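Local structure of putative aliphatic sulfonates-binding protein (Escherichia coli, 2X26) at residues L18-Y29 / V205-T216. The protein probably serves as the periplasmic binding protein that captures aliphatic sulfonates and delivers them to an ABC-type importer. Residues are numbered along the deposited sequence; the frame is centred on the assembly and turned at random.
Sequences LAKSHQLLEKRY and VLATFSEADALT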
loop_
_atom_site.group_PDB
_atom_site.type_symbol
_atom_site.label_atom_id
_atom_site.label_comp_id
_atom_site.label_asym_id
_atom_site.label_seq_id
_atom_site.Cartn_x
_atom_site.Cartn_y
_atom_site.Cartn_z
ATOM N N LEU A 18 13.731 0.111 1.094
ATOM C CA LEU A 18 15.006 -0.425 0.607
ATOM C C LEU A 18 15.669 0.533 -0.382
ATOM O O LEU A 18 16.868 0.742 -0.302
ATOM C CB LEU A 18 14.873 -1.826 0.010
ATOM C CG LEU A 18 15.140 -2.861 1.103
ATOM C CD1 LEU A 18 13.916 -3.036 1.965
ATOM C CD2 LEU A 18 15.590 -4.171 0.505
ATOM N N ALA A 19 14.885 1.157 -1.278
ATOM C CA ALA A 19 15.486 2.155 -2.185
ATOM C C ALA A 19 16.141 3.298 -1.401
ATOM O O ALA A 19 17.225 3.787 -1.774
ATOM C CB ALA A 19 14.423 2.745 -3.160
ATOM N N LYS A 20 15.441 3.772 -0.389
ATOM C CA LYS A 20 15.946 4.864 0.453
ATOM C C LYS A 20 17.242 4.464 1.161
ATOM O O LYS A 20 18.249 5.172 1.093
ATOM C CB LYS A 20 14.857 5.281 1.473
ATOM C CG LYS A 20 15.329 6.359 2.452
ATOM C CD LYS A 20 14.297 6.548 3.597
ATOM C CE LYS A 20 14.755 7.676 4.555
ATOM N NZ LYS A 20 15.933 7.278 5.425
ATOM N N SER A 21 17.231 3.281 1.756
ATOM C CA SER A 21 18.377 2.805 2.522
ATOM C C SER A 21 19.604 2.658 1.635
ATOM O O SER A 21 20.749 2.975 2.055
ATOM C CB SER A 21 18.045 1.463 3.158
ATOM O OG SER A 21 17.110 1.646 4.198
ATOM N N HIS A 22 19.389 2.172 0.406
ATOM C CA HIS A 22 20.497 1.967 -0.523
ATOM C C HIS A 22 20.850 3.191 -1.338
ATOM O O HIS A 22 21.760 3.163 -2.156
ATOM C CB HIS A 22 20.224 0.749 -1.420
ATOM C CG HIS A 22 20.262 -0.542 -0.672
ATOM N ND1 HIS A 22 21.387 -1.331 -0.639
ATOM C CD2 HIS A 22 19.336 -1.177 0.066
ATOM C CE1 HIS A 22 21.153 -2.402 0.102
ATOM N NE2 HIS A 22 19.907 -2.345 0.530
ATOM N N GLN A 23 20.146 4.295 -1.087
ATOM C CA GLN A 23 20.367 5.552 -1.798
ATOM C C GLN A 23 20.250 5.440 -3.308
ATOM O O GLN A 23 20.898 6.156 -4.046
ATOM C CB GLN A 23 21.695 6.239 -1.366
ATOM C CG GLN A 23 21.590 6.654 0.120
ATOM C CD GLN A 23 22.739 7.506 0.599
ATOM O OE1 GLN A 23 23.666 7.764 -0.140
ATOM N NE2 GLN A 23 22.670 7.960 1.850
ATOM N N LEU A 24 19.412 4.527 -3.777
ATOM C CA LEU A 24 19.329 4.265 -5.224
ATOM C C LEU A 24 18.854 5.462 -6.038
ATOM O O LEU A 24 19.420 5.736 -7.095
ATOM C CB LEU A 24 18.419 3.074 -5.496
ATOM C CG LEU A 24 18.842 1.729 -4.887
ATOM C CD1 LEU A 24 17.764 0.735 -5.244
ATOM C CD2 LEU A 24 20.261 1.294 -5.382
ATOM N N LEU A 25 17.859 6.199 -5.536
ATOM C CA LEU A 25 17.345 7.359 -6.279
ATOM C C LEU A 25 18.333 8.505 -6.285
ATOM O O LEU A 25 18.499 9.181 -7.280
ATOM C CB LEU A 25 16.012 7.847 -5.702
ATOM C CG LEU A 25 14.811 6.942 -5.924
ATOM C CD1 LEU A 25 13.553 7.616 -5.432
ATOM C CD2 LEU A 25 14.603 6.514 -7.389
ATOM N N GLU A 26 18.985 8.718 -5.152
ATOM C CA GLU A 26 19.973 9.783 -5.083
ATOM C C GLU A 26 21.081 9.530 -6.102
ATOM O O GLU A 26 21.530 10.468 -6.759
ATOM C CB GLU A 26 20.517 9.922 -3.663
ATOM C CG GLU A 26 19.508 10.476 -2.630
ATOM C CD GLU A 26 18.610 9.438 -2.021
ATOM O OE1 GLU A 26 18.646 8.262 -2.426
ATOM O OE2 GLU A 26 17.849 9.806 -1.102
ATOM N N LYS A 27 21.497 8.275 -6.236
ATOM C CA LYS A 27 22.561 7.936 -7.155
ATOM C C LYS A 27 22.060 7.937 -8.599
ATOM O O LYS A 27 22.779 8.396 -9.496
ATOM C CB LYS A 27 23.136 6.576 -6.796
ATOM C CG LYS A 27 23.886 6.571 -5.483
ATOM C CD LYS A 27 24.536 5.210 -5.245
ATOM C CE LYS A 27 23.547 4.137 -4.796
ATOM N NZ LYS A 27 23.944 2.718 -5.155
ATOM N N ARG A 28 20.806 7.459 -8.836
ATOM C CA ARG A 28 20.323 7.414 -10.227
ATOM C C ARG A 28 19.939 8.729 -10.841
ATOM O O ARG A 28 20.085 8.905 -12.048
ATOM C CB ARG A 28 19.161 6.481 -10.403
ATOM C CG ARG A 28 19.602 5.124 -10.206
ATOM C CD ARG A 28 18.524 4.176 -10.495
ATOM N NE ARG A 28 19.028 2.887 -10.110
ATOM C CZ ARG A 28 18.381 1.763 -10.322
ATOM N NH1 ARG A 28 17.192 1.805 -10.908
ATOM N NH2 ARG A 28 18.931 0.620 -9.941
ATOM N N TYR A 29 19.449 9.637 -10.012
ATOM C CA TYR A 29 18.995 10.939 -10.415
ATOM C C TYR A 29 19.796 12.049 -9.613
ATOM O O TYR A 29 19.238 12.720 -8.749
ATOM C CB TYR A 29 17.498 11.027 -10.165
ATOM C CG TYR A 29 16.742 9.931 -10.882
ATOM C CD1 TYR A 29 16.483 10.027 -12.256
ATOM C CD2 TYR A 29 16.285 8.795 -10.204
ATOM C CE1 TYR A 29 15.786 8.992 -12.941
ATOM C CE2 TYR A 29 15.601 7.757 -10.891
ATOM C CZ TYR A 29 15.335 7.891 -12.254
ATOM O OH TYR A 29 14.657 6.903 -12.972
ATOM N N VAL A 205 11.465 5.774 -11.646
ATOM C CA VAL A 205 11.447 5.759 -10.164
ATOM C C VAL A 205 10.785 4.460 -9.684
ATOM O O VAL A 205 11.296 3.740 -8.779
ATOM C CB VAL A 205 10.764 7.030 -9.551
ATOM C CG1 VAL A 205 10.466 6.822 -8.100
ATOM C CG2 VAL A 205 11.683 8.271 -9.753
ATOM N N LEU A 206 9.620 4.164 -10.240
ATOM C CA LEU A 206 8.892 2.954 -9.845
ATOM C C LEU A 206 9.717 1.699 -10.148
ATOM O O LEU A 206 9.771 0.784 -9.314
ATOM C CB LEU A 206 7.517 2.891 -10.522
ATOM C CG LEU A 206 6.565 4.053 -10.140
ATOM C CD1 LEU A 206 5.268 3.973 -10.918
ATOM C CD2 LEU A 206 6.288 4.094 -8.674
ATOM N N ALA A 207 10.410 1.701 -11.266
ATOM C CA ALA A 207 11.227 0.557 -11.646
ATOM C C ALA A 207 12.342 0.364 -10.628
ATOM O O ALA A 207 12.649 -0.793 -10.253
ATOM C CB ALA A 207 11.798 0.784 -13.056
ATOM N N THR A 208 12.887 1.494 -10.121
ATOM C CA THR A 208 13.877 1.493 -9.050
ATOM C C THR A 208 13.311 0.899 -7.751
ATOM O O THR A 208 13.985 0.119 -7.101
ATOM C CB THR A 208 14.389 2.906 -8.763
ATOM O OG1 THR A 208 14.998 3.434 -9.940
ATOM C CG2 THR A 208 15.474 2.864 -7.714
ATOM N N PHE A 209 12.080 1.253 -7.369
ATOM C CA PHE A 209 11.482 0.640 -6.155
ATOM C C PHE A 209 11.310 -0.857 -6.339
ATOM O O PHE A 209 11.444 -1.632 -5.394
ATOM C CB PHE A 209 10.108 1.214 -5.819
ATOM C CG PHE A 209 10.113 2.696 -5.528
ATOM C CD1 PHE A 209 11.187 3.313 -4.913
ATOM C CD2 PHE A 209 8.971 3.451 -5.809
ATOM C CE1 PHE A 209 11.152 4.702 -4.627
ATOM C CE2 PHE A 209 8.882 4.814 -5.488
ATOM C CZ PHE A 209 9.985 5.452 -4.929
ATOM N N SER A 210 10.949 -1.265 -7.543
ATOM C CA SER A 210 10.783 -2.729 -7.779
ATOM C C SER A 210 12.153 -3.456 -7.680
ATOM O O SER A 210 12.217 -4.570 -7.128
ATOM C CB SER A 210 10.074 -2.975 -9.127
ATOM O OG SER A 210 9.917 -4.376 -9.318
ATOM N N GLU A 211 13.221 -2.864 -8.210
ATOM C CA GLU A 211 14.589 -3.422 -8.051
ATOM C C GLU A 211 14.971 -3.492 -6.568
ATOM O O GLU A 211 15.611 -4.441 -6.101
ATOM C CB GLU A 211 15.643 -2.571 -8.753
ATOM C CG GLU A 211 15.574 -2.568 -10.249
ATOM C CD GLU A 211 16.609 -1.622 -10.839
ATOM O OE1 GLU A 211 17.807 -1.720 -10.466
ATOM O OE2 GLU A 211 16.225 -0.745 -11.640
ATOM N N ALA A 212 14.608 -2.449 -5.841
ATOM C CA ALA A 212 14.921 -2.383 -4.430
ATOM C C ALA A 212 14.154 -3.442 -3.650
ATOM O O ALA A 212 14.738 -4.097 -2.767
ATOM C CB ALA A 212 14.617 -0.947 -3.860
ATOM N N ASP A 213 12.881 -3.678 -3.992
ATOM C CA ASP A 213 12.096 -4.713 -3.314
ATOM C C ASP A 213 12.761 -6.084 -3.538
ATOM O O ASP A 213 12.846 -6.878 -2.596
ATOM C CB ASP A 213 10.641 -4.711 -3.823
ATOM C CG ASP A 213 9.691 -5.486 -2.917
ATOM O OD1 ASP A 213 9.942 -6.686 -2.633
ATOM O OD2 ASP A 213 8.653 -4.934 -2.534
ATOM N N ALA A 214 13.320 -6.297 -4.721
ATOM C CA ALA A 214 13.968 -7.592 -5.045
ATOM C C ALA A 214 15.200 -7.907 -4.163
ATOM O O ALA A 214 15.613 -9.089 -4.024
ATOM C CB ALA A 214 14.346 -7.607 -6.443
ATOM N N LEU A 215 15.798 -6.857 -3.596
ATOM C CA LEU A 215 16.894 -7.050 -2.639
ATOM C C LEU A 215 16.443 -7.864 -1.458
ATOM O O LEU A 215 17.283 -8.506 -0.828
ATOM C CB LEU A 215 17.489 -5.699 -2.172
ATOM C CG LEU A 215 18.074 -4.844 -3.311
ATOM C CD1 LEU A 215 18.496 -3.473 -2.761
ATOM C CD2 LEU A 215 19.257 -5.509 -4.059
ATOM N N THR A 216 15.144 -7.822 -1.102
ATOM C CA THR A 216 14.668 -8.641 0.014
ATOM C C THR A 216 14.819 -10.131 -0.294
ATOM O O THR A 216 14.839 -10.945 0.634
ATOM C CB THR A 216 13.195 -8.378 0.436
ATOM O OG1 THR A 216 12.311 -8.772 -0.621
ATOM C CG2 THR A 216 12.995 -6.918 0.813
#
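R28 forms an end-on, two-pronged salt bridge with E211, NH1 giving a hydrogen to OE2 at 2.8 Å and NH2 one to OE1 at 2.6 Å. Both oxygens lie near the guanidinium plane, yet the nitrogens sit above the carboxylate plane. Two long, charged chains suit this solvent-facing edge: R28 is extended from CG to NE (chi2 -175°, chi3 -173°), which carries its charge past T208 to the acid. T208 uses both branches. Its OG1 is satisfied chiefly by the carbonyl of G204 and accepts only a weak bond from R28 NH1 (116° at the hydrogen); its CG2 lies over a guanidinium face and against L24 CB. In this periplasmic binding protein fold, helices 14-21 and 24-28 pack with helix 199-218 beside the five-stranded sheet of one lobe; Q23, with positive phi, ends the first in a Schellman motif and is the N-cap of the next. Small residues bring the backbones together, the A19 and A212 CA atoms being 5.1 Å apart, while L25 CD1 meets F209 CE1. L215 CD1 sits 3.8 Å from the H22 ring centroid, over its face, a CH-pi contact. A serine in place of H22 would probably leave that methyl without its aromatic face and open a gap beside L215. L18 CB lies 4.0 Å from A212 CB; T216 OG1 donates to D213 O (2.8 Å), which also accepts from T216 N.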